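NanU sialic acid binding protein (PDB 4L7T) binds sialic acid with high affinity as a SusD-like protein of the outer membrane, probably in partnership with NanO. Local coordinates at residues L289-A294 against G314-L319; S343-Y348 against A360-K365; E49-F54 against D276-W281; G200-S205 against S270-K275. All blocks are in the same frame, centred on the assembly; numbering follows the deposited sequence.

Contact 1: residues L289-A294 against G314-L319; sequences LVPQQA and GQLNGL
Q293, the first residue of helix 293-299 after N-cap Q292, lies along the returning loop 314-319. The Q293 side chain starts against loop oxygens: CB sits 3.3 Å from L316 O and close to N317 OD1. CG of Q293 points anti to the backbone N (chi1 -178°) and lies 3.3 Å from G314 O; CD follows close to the same oxygen. At the tip, NE2 donates to G314 O over 2.8 Å, in the plane of both the amide and the carbonyl. Glutamine suits this place, being long enough to reach G314 and ending in a donor. N317 deals with the helix start: its OD1 accepts one hydrogen bond from the backbone N of Q293 (3.0 Å, 170°) and another from a water that in turn accepts from A294 N. ND2 of the same amide is bonded to Q376 OE1, which should fix its rotation. Further along, the V290 and L316 side chains cross at about a right angle, V290 CG1 3.9 Å from L316 CB. With no side chain on G318, V290 CB can approach to 4.0 Å from G318 CA, while G318 N donates to P291 O, 2.8 Å away.

Contact 2: residues S343-Y348 against A360-K365; sequences SMTAVY and APFCNK
K365 NZ is gripped from several sides: M465 O accepts from it, E467 forms a salt bridge with it, and a water 2.9 Å from NZ donates on to S343 OG, itself also hydrogen-bonded to R339 O. This polar knot closes one end of a beta hairpin, strands 344-350 and 356-363, just where helix 339-343 gives way to strand. Before the strands pair, N364 N donates to S343 O, almost straight (174°) over 2.8 Å; the antiparallel pairing starts with M344 and C363. T345 and F362 then form a hydrogen-bonded pair, each N donating to the other's O, and V347 N donates to A360 O; the return bond from A360 N is weak. P361 occupies a non-hydrogen-bonded pair opposite A346, a place suited to proline because no N-H is needed there. Its CB rests 4.1 Å from M344 SD, and Y329 and I324 pack against both residues. F362 points to the same side as T345 and V347. Its chi1 of 66° swings the ring alongside T345, whose CB lies over one face, 4.0 Å from the centroid. The beta-branched V347 brings CG2 to the ring edge, in plane and 3.6 Å from F362 CD2. Beside T345, the N364 amide gives its ND2 hydrogen bond to D341 O, while its CG is packed 3.1 Å from T345 OG1.

Contact 3: residues E49-F54 against D276-W281; sequences ECSFNF and DEYNMW
F52 and W281 make the tight half of this contact, packing directly. Their side chains cross at about a right angle, and the F52 chi1 of -179° turns its ring so that CD1 comes to 3.5 Å from W281 CE3. The two rings are oblique, their planes at 43°, so the fit comes from this rim contact and from a CH-pi approach: F52 CA sits over the five-membered ring of W281, 4.1 Å from its centroid. A broad indole suits the spot, since it also stacks on F55 and meets Y383 and F285 edge-to-face. The strip 276-281 reaches this pocket through a classic beta bulge, in which E277 and Y278 both face A274, and meets the start of helix 51-58. Elsewhere water does much of the joining. One links two buried residues, donating to S51 OG and accepting from W281 N, each 2.8 Å away; S51 OG is also bonded to R48 O. At the more open end, another accepts from F52 N, lies 3.1 Å from Y278 OH and donates only weakly to E49 O. Y278 meets E49 chiefly through its hydroxyl, OH resting 3.3 Å from E49 CA, and the exposed E49 also touches K101 of helix 99-115.

Contact 4: residues G200-S205 against S270-K275; sequences GRYYWS and SIRNAK
R272 lays the aliphatic part of its side chain over one face of the Y202 ring, with CB 3.7 Å from the ring centroid in a CH-pi contact. R272 CG, anti to the backbone N (chi1 -168°), lies 3.7 Å from Y202 CE1, and R272 CD 3.8 Å from Y202 CE2; a bend at chi3 then turns the guanidinium off toward E277. The contact pairs a type I beta turn, G200 to Y203, with the end of strand 267-271, whose antiparallel partner is strand 383-387. S270 O lies in the Y202 ring plane at its edge, and Y202 CA directs a CA-H...O contact at the same oxygen. S270 N donates to R201 O over 3.0 Å, and a water donates to both Y202 O and S270 O. G200 opens the turn at a positive phi (99°) that glycine adopts readily. In the next shell, Y202 OH is bonded to D382, and the R201 guanidinium to the backbone oxygens of I267 and N246. The R272 guanidinium, turned 65° from the ring plane, is held by a salt bridge to E277. Arginine thus serves twice, with methylenes for the ring and charge for the glutamate; A274 CB sits 3.4 Å above one guanidinium face.

The contacts form two close pairs. Contacts 1 and 2 have centres 12 Å apart and meet at F362, against which L316 and P291 of contact 1 pack. Contacts 3 and 4, with centres 11 Å apart, share the continuous run 270-281 and the R272-E277 salt bridge. L289 packing on W281 joins contact 1 to contact 3, centres 19 Å apart, whereas the centre of contact 4 lies about 26 Å from the centres of contacts 1 and 2. In sequence, 49-54 comes first, followed by 200-205 and 270-281, then contact 1, and finally the hairpin of contact 2. Contact 3 therefore ties helix 51-58 near the N-terminus to the loop that follows strand 267-271, more than 220 residues later, uniting distant parts of the SusD-like fold.

Contact 1: residues L289-A294 against G314-L319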
loop_
_atom_site.group_PDB
_atom_site.type_symbol
_atom_site.label_atom_id
_atom_site.label_comp_id
_atom_site.label_asym_id
_atom_site.label_seq_id
_atom_site.Cartn_x
_atom_site.Cartn_y
_atom_site.Cartn_z
ATOM N N LEU A 289 -2.902 -13.712 -6.876
ATOM C CA LEU A 289 -2.762 -12.845 -8.023
ATOM C C LEU A 289 -1.833 -13.396 -9.100
ATOM O O LEU A 289 -1.612 -12.760 -10.140
ATOM C CB LEU A 289 -2.139 -11.511 -7.506
ATOM C CG LEU A 289 -3.142 -10.540 -6.841
ATOM C CD1 LEU A 289 -2.396 -9.175 -6.409
ATOM C CD2 LEU A 289 -4.381 -10.214 -7.627
ATOM N N VAL A 290 -1.337 -14.628 -8.903
ATOM C CA VAL A 290 -0.405 -15.236 -9.867
ATOM C C VAL A 290 -1.153 -16.391 -10.531
ATOM O O VAL A 290 -1.676 -17.222 -9.824
ATOM C CB VAL A 290 0.891 -15.727 -9.153
ATOM C CG1 VAL A 290 1.814 -16.485 -10.195
ATOM C CG2 VAL A 290 1.616 -14.422 -8.513
ATOM N N PRO A 291 -1.152 -16.450 -11.867
ATOM C CA PRO A 291 -1.844 -17.577 -12.534
ATOM C C PRO A 291 -1.187 -18.970 -12.305
ATOM O O PRO A 291 -0.027 -19.106 -11.908
ATOM C CB PRO A 291 -1.859 -17.182 -13.995
ATOM C CG PRO A 291 -0.604 -16.302 -14.154
ATOM C CD PRO A 291 -0.462 -15.562 -12.847
ATOM N N GLN A 292 -1.990 -20.001 -12.584
ATOM C CA GLN A 292 -1.610 -21.376 -12.295
ATOM C C GLN A 292 -0.785 -21.974 -13.435
ATOM O O GLN A 292 -1.141 -21.805 -14.608
ATOM C CB GLN A 292 -2.942 -22.179 -12.094
ATOM C CG GLN A 292 -2.634 -23.620 -11.588
ATOM C CD GLN A 292 -3.776 -24.560 -11.833
ATOM O OE1 GLN A 292 -4.282 -25.188 -10.879
ATOM N NE2 GLN A 292 -4.071 -24.798 -13.098
ATOM N N GLN A 293 0.311 -22.668 -13.112
ATOM C CA GLN A 293 1.168 -23.186 -14.193
ATOM C C GLN A 293 0.415 -24.193 -15.035
ATOM O O GLN A 293 0.480 -24.155 -16.270
ATOM C CB GLN A 293 2.453 -23.777 -13.578
ATOM C CG GLN A 293 3.474 -24.329 -14.598
ATOM C CD GLN A 293 4.648 -24.911 -13.873
ATOM O OE1 GLN A 293 4.526 -25.949 -13.225
ATOM N NE2 GLN A 293 5.795 -24.210 -13.921
ATOM N N ALA A 294 -0.345 -25.090 -14.389
ATOM C CA ALA A 294 -1.111 -26.085 -15.186
ATOM C C ALA A 294 -1.970 -25.496 -16.338
ATOM O O ALA A 294 -1.770 -25.858 -17.513
ATOM C CB ALA A 294 -1.945 -26.993 -14.258
ATOM N N GLY A 314 5.711 -19.454 -18.173
ATOM C CA GLY A 314 5.469 -20.882 -17.869
ATOM C C GLY A 314 6.068 -21.224 -16.503
ATOM O O GLY A 314 5.713 -22.263 -15.882
ATOM N N GLN A 315 6.909 -20.325 -15.969
ATOM C CA GLN A 315 7.431 -20.463 -14.581
ATOM C C GLN A 315 6.475 -19.973 -13.485
ATOM O O GLN A 315 6.743 -20.188 -12.316
ATOM C CB GLN A 315 8.763 -19.690 -14.404
ATOM C CG GLN A 315 9.879 -20.201 -15.311
ATOM C CD GLN A 315 10.853 -19.086 -15.664
ATOM O OE1 GLN A 315 10.854 -17.990 -15.023
ATOM N NE2 GLN A 315 11.688 -19.323 -16.691
ATOM N N LEU A 316 5.408 -19.255 -13.819
ATOM C CA LEU A 316 4.499 -18.726 -12.750
ATOM C C LEU A 316 3.585 -19.802 -12.224
ATOM O O LEU A 316 3.047 -20.545 -12.996
ATOM C CB LEU A 316 3.624 -17.664 -13.388
ATOM C CG LEU A 316 4.416 -16.468 -13.943
ATOM C CD1 LEU A 316 3.516 -15.512 -14.735
ATOM C CD2 LEU A 316 5.154 -15.746 -12.801
ATOM N N ASN A 317 3.450 -19.944 -10.915
ATOM C CA ASN A 317 2.545 -20.977 -10.432
ATOM C C ASN A 317 1.899 -20.581 -9.156
ATOM O O ASN A 317 2.397 -20.880 -8.030
ATOM C CB ASN A 317 3.280 -22.348 -10.246
ATOM C CG ASN A 317 2.292 -23.450 -9.850
ATOM O OD1 ASN A 317 1.158 -23.465 -10.360
ATOM N ND2 ASN A 317 2.693 -24.360 -8.958
ATOM N N GLY A 318 0.711 -19.974 -9.300
ATOM C CA GLY A 318 -0.030 -19.526 -8.172
ATOM C C GLY A 318 -1.506 -19.831 -8.429
ATOM O O GLY A 318 -1.841 -20.739 -9.186
ATOM N N LEU A 319 -2.368 -19.041 -7.799
ATOM C CA LEU A 319 -3.838 -19.111 -8.074
ATOM C C LEU A 319 -4.406 -17.684 -8.169
ATOM O O LEU A 319 -3.909 -16.767 -7.461
ATOM C CB LEU A 319 -4.548 -19.916 -6.984
ATOM C CG LEU A 319 -4.198 -21.415 -7.058
ATOM C CD1 LEU A 319 -4.735 -22.136 -5.866
ATOM C CD2 LEU A 319 -4.728 -22.130 -8.304
HETATM O O HOH W 1 0.069 -25.728 -11.473
#

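Contact 2: residues S343-Y348 against A360-K365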
loop_
_atom_site.group_PDB
_atom_site.type_symbol
_atom_site.label_atom_id
_atom_site.label_comp_id
_atom_site.label_asym_id
_atom_site.label_seq_id
_atom_site.Cartn_x
_atom_site.Cartn_y
_atom_site.Cartn_z
ATOM N N SER A 343 2.653 -3.087 -15.534
ATOM C CA SER A 343 1.643 -3.384 -14.467
ATOM C C SER A 343 0.850 -4.661 -14.722
ATOM O O SER A 343 0.430 -5.334 -13.774
ATOM C CB SER A 343 0.606 -2.244 -14.326
ATOM O OG SER A 343 1.271 -1.027 -13.913
ATOM N N MET A 344 0.600 -4.916 -16.010
ATOM C CA MET A 344 -0.279 -6.063 -16.387
ATOM C C MET A 344 0.223 -6.812 -17.616
ATOM O O MET A 344 0.695 -6.148 -18.569
ATOM C CB MET A 344 -1.705 -5.555 -16.708
ATOM C CG MET A 344 -2.533 -5.214 -15.477
ATOM S SD MET A 344 -4.190 -4.516 -15.911
ATOM C CE MET A 344 -3.786 -2.862 -16.460
ATOM N N THR A 345 0.095 -8.155 -17.574
ATOM C CA THR A 345 0.273 -8.994 -18.773
ATOM C C THR A 345 -1.118 -9.456 -19.205
ATOM O O THR A 345 -1.900 -9.877 -18.375
ATOM C CB THR A 345 1.244 -10.138 -18.503
ATOM O OG1 THR A 345 2.531 -9.583 -18.160
ATOM C CG2 THR A 345 1.489 -11.013 -19.765
ATOM N N ALA A 346 -1.386 -9.410 -20.507
ATOM C CA ALA A 346 -2.598 -10.052 -21.063
ATOM C C ALA A 346 -2.391 -11.536 -21.453
ATOM O O ALA A 346 -1.298 -11.999 -21.868
ATOM C CB ALA A 346 -3.109 -9.258 -22.240
ATOM N N VAL A 347 -3.447 -12.281 -21.206
ATOM C CA VAL A 347 -3.585 -13.677 -21.581
ATOM C C VAL A 347 -4.468 -13.750 -22.807
ATOM O O VAL A 347 -5.454 -13.033 -22.924
ATOM C CB VAL A 347 -4.225 -14.496 -20.408
ATOM C CG1 VAL A 347 -4.383 -15.999 -20.835
ATOM C CG2 VAL A 347 -3.259 -14.469 -19.188
ATOM N N TYR A 348 -4.082 -14.649 -23.726
ATOM C CA TYR A 348 -4.855 -14.895 -24.949
ATOM C C TYR A 348 -5.113 -16.386 -25.082
ATOM O O TYR A 348 -4.526 -17.234 -24.350
ATOM C CB TYR A 348 -4.105 -14.394 -26.220
ATOM C CG TYR A 348 -3.750 -12.928 -26.193
ATOM C CD1 TYR A 348 -4.504 -11.975 -26.879
ATOM C CD2 TYR A 348 -2.689 -12.494 -25.386
ATOM C CE1 TYR A 348 -4.180 -10.617 -26.811
ATOM C CE2 TYR A 348 -2.367 -11.158 -25.338
ATOM C CZ TYR A 348 -3.090 -10.234 -26.045
ATOM O OH TYR A 348 -2.654 -8.916 -25.889
ATOM N N ALA A 360 -7.952 -12.025 -20.739
ATOM C CA ALA A 360 -7.947 -11.297 -19.415
ATOM C C ALA A 360 -6.538 -10.935 -19.005
ATOM O O ALA A 360 -5.550 -11.519 -19.547
ATOM C CB ALA A 360 -8.596 -12.211 -18.225
ATOM N N PRO A 361 -6.388 -10.053 -17.980
ATOM C CA PRO A 361 -5.036 -9.668 -17.590
ATOM C C PRO A 361 -4.650 -10.251 -16.235
ATOM O O PRO A 361 -5.544 -10.690 -15.522
ATOM C CB PRO A 361 -5.146 -8.152 -17.529
ATOM C CG PRO A 361 -6.540 -7.869 -16.900
ATOM C CD PRO A 361 -7.402 -9.072 -17.510
ATOM N N PHE A 362 -3.356 -10.244 -15.878
ATOM C CA PHE A 362 -2.847 -10.635 -14.543
ATOM C C PHE A 362 -1.713 -9.644 -14.186
ATOM O O PHE A 362 -1.195 -8.948 -15.060
ATOM C CB PHE A 362 -2.409 -12.104 -14.405
ATOM C CG PHE A 362 -1.224 -12.503 -15.226
ATOM C CD1 PHE A 362 0.086 -12.382 -14.683
ATOM C CD2 PHE A 362 -1.396 -13.077 -16.480
ATOM C CE1 PHE A 362 1.209 -12.790 -15.446
ATOM C CE2 PHE A 362 -0.312 -13.487 -17.197
ATOM C CZ PHE A 362 0.996 -13.331 -16.686
ATOM N N CYS A 363 -1.457 -9.540 -12.904
ATOM C CA CYS A 363 -0.496 -8.602 -12.371
ATOM C C CYS A 363 0.917 -8.918 -12.898
ATOM O O CYS A 363 1.412 -10.055 -12.725
ATOM C CB CYS A 363 -0.547 -8.742 -10.829
ATOM S SG CYS A 363 0.777 -7.699 -10.070
ATOM N N ASN A 364 1.576 -7.884 -13.457
ATOM C CA ASN A 364 2.994 -8.031 -13.899
ATOM C C ASN A 364 3.958 -7.113 -13.133
ATOM O O ASN A 364 5.158 -6.999 -13.448
ATOM C CB ASN A 364 3.100 -7.764 -15.371
ATOM C CG ASN A 364 4.423 -8.287 -16.001
ATOM O OD1 ASN A 364 4.943 -9.381 -15.667
ATOM N ND2 ASN A 364 5.004 -7.443 -16.864
ATOM N N LYS A 365 3.411 -6.447 -12.141
ATOM C CA LYS A 365 4.251 -5.458 -11.390
ATOM C C LYS A 365 5.331 -6.160 -10.538
ATOM O O LYS A 365 6.433 -5.602 -10.343
ATOM C CB LYS A 365 3.378 -4.578 -10.483
ATOM C CG LYS A 365 4.245 -3.511 -9.718
ATOM C CD LYS A 365 3.344 -2.412 -9.139
ATOM C CE LYS A 365 2.915 -1.355 -10.252
ATOM N NZ LYS A 365 2.059 -0.219 -9.582
HETATM O O HOH W 2 0.533 0.857 -11.785
#

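Contact 3: residues E49-F54 against D276-W281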
loop_
_atom_site.group_PDB
_atom_site.type_symbol
_atom_site.label_atom_id
_atom_site.label_comp_id
_atom_site.label_asym_id
_atom_site.label_seq_id
_atom_site.Cartn_x
_atom_site.Cartn_y
_atom_site.Cartn_z
ATOM N N GLU A 49 4.824 -8.841 8.765
ATOM C CA GLU A 49 3.732 -9.879 8.874
ATOM C C GLU A 49 2.319 -9.298 8.589
ATOM O O GLU A 49 1.329 -10.049 8.399
ATOM C CB GLU A 49 3.722 -10.545 10.246
ATOM C CG GLU A 49 4.926 -11.439 10.425
ATOM C CD GLU A 49 5.058 -12.093 11.812
ATOM O OE1 GLU A 49 4.335 -11.734 12.778
ATOM O OE2 GLU A 49 5.937 -12.971 11.906
ATOM N N CYS A 50 2.216 -7.984 8.604
ATOM C CA CYS A 50 0.946 -7.312 8.365
ATOM C C CYS A 50 0.854 -6.820 6.932
ATOM O O CYS A 50 -0.136 -6.184 6.547
ATOM C CB CYS A 50 0.757 -6.132 9.317
ATOM S SG CYS A 50 0.622 -6.442 11.108
ATOM N N SER A 51 1.852 -7.131 6.118
ATOM C CA SER A 51 1.940 -6.543 4.770
ATOM C C SER A 51 0.834 -6.971 3.781
ATOM O O SER A 51 0.339 -6.151 3.028
ATOM C CB SER A 51 3.325 -6.653 4.166
ATOM O OG SER A 51 3.697 -8.005 3.926
ATOM N N PHE A 52 0.421 -8.229 3.822
ATOM C CA PHE A 52 -0.720 -8.652 2.952
ATOM C C PHE A 52 -1.931 -7.840 3.378
ATOM O O PHE A 52 -2.688 -7.410 2.511
ATOM C CB PHE A 52 -1.000 -10.118 3.246
ATOM C CG PHE A 52 -2.136 -10.705 2.404
ATOM C CD1 PHE A 52 -2.225 -10.478 1.029
ATOM C CD2 PHE A 52 -3.091 -11.514 3.048
ATOM C CE1 PHE A 52 -3.315 -10.977 0.283
ATOM C CE2 PHE A 52 -4.163 -12.012 2.321
ATOM C CZ PHE A 52 -4.227 -11.800 0.931
ATOM N N ASN A 53 -2.142 -7.669 4.682
ATOM C CA ASN A 53 -3.289 -6.887 5.240
ATOM C C ASN A 53 -3.244 -5.405 4.849
ATOM O O ASN A 53 -4.282 -4.828 4.498
ATOM C CB ASN A 53 -3.455 -7.055 6.727
ATOM C CG ASN A 53 -4.057 -8.427 7.068
ATOM O OD1 ASN A 53 -4.807 -8.987 6.274
ATOM N ND2 ASN A 53 -3.742 -8.939 8.238
ATOM N N PHE A 54 -2.035 -4.812 4.821
ATOM C CA PHE A 54 -1.907 -3.433 4.270
ATOM C C PHE A 54 -2.477 -3.385 2.845
ATOM O O PHE A 54 -3.189 -2.461 2.536
ATOM C CB PHE A 54 -0.436 -2.936 4.268
ATOM C CG PHE A 54 0.214 -2.863 5.687
ATOM C CD1 PHE A 54 -0.544 -2.647 6.818
ATOM C CD2 PHE A 54 1.576 -2.979 5.814
ATOM C CE1 PHE A 54 0.066 -2.557 8.100
ATOM C CE2 PHE A 54 2.163 -2.924 7.124
ATOM C CZ PHE A 54 1.422 -2.688 8.205
ATOM N N ASP A 276 14.475 -17.220 2.084
ATOM C CA ASP A 276 14.667 -17.884 3.364
ATOM C C ASP A 276 14.300 -17.023 4.542
ATOM O O ASP A 276 14.509 -17.401 5.714
ATOM C CB ASP A 276 16.104 -18.406 3.476
ATOM C CG ASP A 276 16.397 -19.487 2.439
ATOM O OD1 ASP A 276 15.501 -19.808 1.613
ATOM O OD2 ASP A 276 17.515 -20.034 2.463
ATOM N N GLU A 277 13.721 -15.860 4.239
ATOM C CA GLU A 277 13.295 -14.983 5.303
ATOM C C GLU A 277 11.784 -14.772 5.240
ATOM O O GLU A 277 11.086 -14.946 6.226
ATOM C CB GLU A 277 14.029 -13.655 5.206
ATOM C CG GLU A 277 13.720 -12.705 6.351
ATOM C CD GLU A 277 14.952 -12.013 6.886
ATOM O OE1 GLU A 277 16.048 -12.097 6.249
ATOM O OE2 GLU A 277 14.821 -11.400 7.966
ATOM N N TYR A 278 11.286 -14.376 4.079
ATOM C CA TYR A 278 9.830 -14.106 3.954
ATOM C C TYR A 278 9.432 -13.998 2.497
ATOM O O TYR A 278 10.022 -13.261 1.744
ATOM C CB TYR A 278 9.451 -12.781 4.661
ATOM C CG TYR A 278 8.030 -12.658 5.149
ATOM C CD1 TYR A 278 7.633 -13.206 6.381
ATOM C CD2 TYR A 278 7.094 -11.911 4.446
ATOM C CE1 TYR A 278 6.335 -13.067 6.852
ATOM C CE2 TYR A 278 5.796 -11.782 4.905
ATOM C CZ TYR A 278 5.421 -12.353 6.102
ATOM O OH TYR A 278 4.127 -12.167 6.555
ATOM N N ASN A 279 8.415 -14.748 2.079
ATOM C CA ASN A 279 7.874 -14.571 0.739
ATOM C C ASN A 279 6.868 -13.400 0.770
ATOM O O ASN A 279 6.276 -13.081 1.816
ATOM C CB ASN A 279 7.063 -15.809 0.346
ATOM C CG ASN A 279 7.941 -17.043 0.140
ATOM O OD1 ASN A 279 7.686 -18.107 0.755
ATOM N ND2 ASN A 279 8.934 -16.940 -0.740
ATOM N N MET A 280 6.744 -12.766 -0.370
ATOM C CA MET A 280 5.887 -11.530 -0.489
ATOM C C MET A 280 4.490 -11.858 0.027
ATOM O O MET A 280 3.892 -12.849 -0.367
ATOM C CB MET A 280 5.826 -11.070 -1.943
ATOM C CG MET A 280 4.908 -9.801 -1.996
ATOM S SD MET A 280 4.964 -9.067 -3.609
ATOM C CE MET A 280 3.545 -7.928 -3.669
ATOM N N TRP A 281 4.020 -11.062 0.980
ATOM C CA TRP A 281 2.723 -11.278 1.610
ATOM C C TRP A 281 2.588 -12.664 2.242
ATOM O O TRP A 281 1.485 -13.199 2.301
ATOM C CB TRP A 281 1.548 -11.020 0.627
ATOM C CG TRP A 281 1.517 -9.624 0.003
ATOM C CD1 TRP A 281 2.245 -8.498 0.401
ATOM C CD2 TRP A 281 0.668 -9.197 -1.079
ATOM N NE1 TRP A 281 1.933 -7.443 -0.434
ATOM C CE2 TRP A 281 0.969 -7.828 -1.333
ATOM C CE3 TRP A 281 -0.309 -9.853 -1.875
ATOM C CZ2 TRP A 281 0.333 -7.099 -2.375
ATOM C CZ3 TRP A 281 -0.937 -9.141 -2.907
ATOM C CH2 TRP A 281 -0.640 -7.765 -3.126
HETATM O O HOH W 3 1.861 -10.704 5.077
HETATM O O HOH W 4 5.568 -8.990 2.085
#

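Contact 4: residues G200-S205 against S270-K275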
loop_
_atom_site.group_PDB
_atom_site.type_symbol
_atom_site.label_atom_id
_atom_site.label_comp_id
_atom_site.label_asym_id
_atom_site.label_seq_id
_atom_site.Cartn_x
_atom_site.Cartn_y
_atom_site.Cartn_z
ATOM N N GLY A 200 18.783 2.213 5.992
ATOM C CA GLY A 200 18.381 1.840 4.660
ATOM C C GLY A 200 16.855 2.074 4.452
ATOM O O GLY A 200 16.167 2.467 5.349
ATOM N N ARG A 201 16.431 1.911 3.206
ATOM C CA ARG A 201 15.027 2.258 2.806
ATOM C C ARG A 201 14.004 1.178 3.200
ATOM O O ARG A 201 12.814 1.391 2.970
ATOM C CB ARG A 201 14.955 2.579 1.323
ATOM C CG ARG A 201 15.840 3.877 0.925
ATOM C CD ARG A 201 16.244 3.874 -0.565
ATOM N NE ARG A 201 17.283 4.913 -0.755
ATOM C CZ ARG A 201 17.059 6.198 -1.067
ATOM N NH1 ARG A 201 15.801 6.676 -1.247
ATOM N NH2 ARG A 201 18.114 7.044 -1.225
ATOM N N TYR A 202 14.501 0.083 3.825
ATOM C CA TYR A 202 13.594 -0.906 4.385
ATOM C C TYR A 202 13.464 -0.800 5.888
ATOM O O TYR A 202 12.876 -1.718 6.497
ATOM C CB TYR A 202 14.154 -2.296 4.131
ATOM C CG TYR A 202 14.550 -2.723 2.787
ATOM C CD1 TYR A 202 13.585 -3.061 1.840
ATOM C CD2 TYR A 202 15.896 -2.923 2.473
ATOM C CE1 TYR A 202 13.939 -3.546 0.606
ATOM C CE2 TYR A 202 16.262 -3.425 1.220
ATOM C CZ TYR A 202 15.269 -3.737 0.302
ATOM O OH TYR A 202 15.557 -4.208 -0.940
ATOM N N TYR A 203 13.873 0.334 6.487
ATOM C CA TYR A 203 13.662 0.708 7.864
ATOM C C TYR A 203 13.025 2.053 7.906
ATOM O O TYR A 203 13.304 2.911 7.007
ATOM C CB TYR A 203 15.012 0.726 8.691
ATOM C CG TYR A 203 15.445 -0.724 8.964
ATOM C CD1 TYR A 203 15.099 -1.330 10.149
ATOM C CD2 TYR A 203 16.086 -1.446 7.992
ATOM C CE1 TYR A 203 15.424 -2.669 10.390
ATOM C CE2 TYR A 203 16.404 -2.832 8.214
ATOM C CZ TYR A 203 16.031 -3.400 9.397
ATOM O OH TYR A 203 16.366 -4.727 9.662
ATOM N N TRP A 204 12.266 2.316 8.967
ATOM C CA TRP A 204 11.595 3.589 9.067
ATOM C C TRP A 204 12.606 4.760 9.200
ATOM O O TRP A 204 13.722 4.583 9.719
ATOM C CB TRP A 204 10.597 3.544 10.247
ATOM C CG TRP A 204 9.551 4.612 10.162
ATOM C CD1 TRP A 204 9.628 5.857 10.638
ATOM C CD2 TRP A 204 8.277 4.495 9.482
ATOM N NE1 TRP A 204 8.409 6.565 10.371
ATOM C CE2 TRP A 204 7.576 5.717 9.699
ATOM C CE3 TRP A 204 7.637 3.452 8.814
ATOM C CZ2 TRP A 204 6.274 5.969 9.168
ATOM C CZ3 TRP A 204 6.313 3.700 8.278
ATOM C CH2 TRP A 204 5.683 4.940 8.454
ATOM N N SER A 205 12.240 5.933 8.707
ATOM C CA SER A 205 13.199 7.105 8.635
ATOM C C SER A 205 12.348 8.381 8.723
ATOM O O SER A 205 11.093 8.313 8.705
ATOM C CB SER A 205 13.955 7.085 7.310
ATOM O OG SER A 205 13.064 7.317 6.227
ATOM N N SER A 270 10.021 0.512 2.261
ATOM C CA SER A 270 9.506 -0.709 1.615
ATOM C C SER A 270 9.590 -1.833 2.592
ATOM O O SER A 270 10.440 -1.824 3.474
ATOM C CB SER A 270 10.366 -0.992 0.399
ATOM O OG SER A 270 9.940 -2.068 -0.416
ATOM N N ILE A 271 8.675 -2.788 2.452
ATOM C CA ILE A 271 8.735 -4.055 3.213
ATOM C C ILE A 271 9.669 -4.974 2.498
ATOM O O ILE A 271 9.517 -5.294 1.355
ATOM C CB ILE A 271 7.340 -4.661 3.255
ATOM C CG1 ILE A 271 6.366 -3.738 3.957
ATOM C CG2 ILE A 271 7.425 -6.041 4.000
ATOM C CD1 ILE A 271 6.638 -3.336 5.291
ATOM N N ARG A 272 10.763 -5.410 3.162
ATOM C CA ARG A 272 11.730 -6.254 2.550
ATOM C C ARG A 272 11.327 -7.718 2.746
ATOM O O ARG A 272 11.143 -8.172 3.888
ATOM C CB ARG A 272 13.180 -6.118 3.132
ATOM C CG ARG A 272 14.225 -6.887 2.148
ATOM C CD ARG A 272 15.688 -6.920 2.623
ATOM N NE ARG A 272 15.830 -7.754 3.803
ATOM C CZ ARG A 272 16.566 -8.862 3.886
ATOM N NH1 ARG A 272 17.305 -9.281 2.859
ATOM N NH2 ARG A 272 16.572 -9.538 5.025
ATOM N N ASN A 273 11.174 -8.341 1.606
ATOM C CA ASN A 273 10.946 -9.773 1.427
ATOM C C ASN A 273 12.272 -10.362 0.895
ATOM O O ASN A 273 13.052 -9.732 0.126
ATOM C CB ASN A 273 9.754 -10.033 0.454
ATOM C CG ASN A 273 8.458 -9.388 0.948
ATOM O OD1 ASN A 273 7.820 -8.610 0.191
ATOM N ND2 ASN A 273 8.109 -9.556 2.249
ATOM N N ALA A 274 12.555 -11.616 1.260
ATOM C CA ALA A 274 13.864 -12.127 0.874
ATOM C C ALA A 274 13.841 -13.639 0.974
ATOM O O ALA A 274 13.113 -14.169 1.816
ATOM C CB ALA A 274 14.944 -11.549 1.833
ATOM N N LYS A 275 14.598 -14.287 0.099
ATOM C CA LYS A 275 14.996 -15.728 0.262
ATOM C C LYS A 275 15.156 -16.139 1.721
ATOM O O LYS A 275 15.887 -15.495 2.491
ATOM C CB LYS A 275 16.318 -16.038 -0.415
ATOM C CG LYS A 275 16.385 -15.785 -1.869
ATOM C CD LYS A 275 17.644 -16.422 -2.543
ATOM C CE LYS A 275 18.799 -16.627 -1.596
ATOM N NZ LYS A 275 20.097 -16.912 -2.332
HETATM O O HOH W 5 10.840 -3.203 5.959
#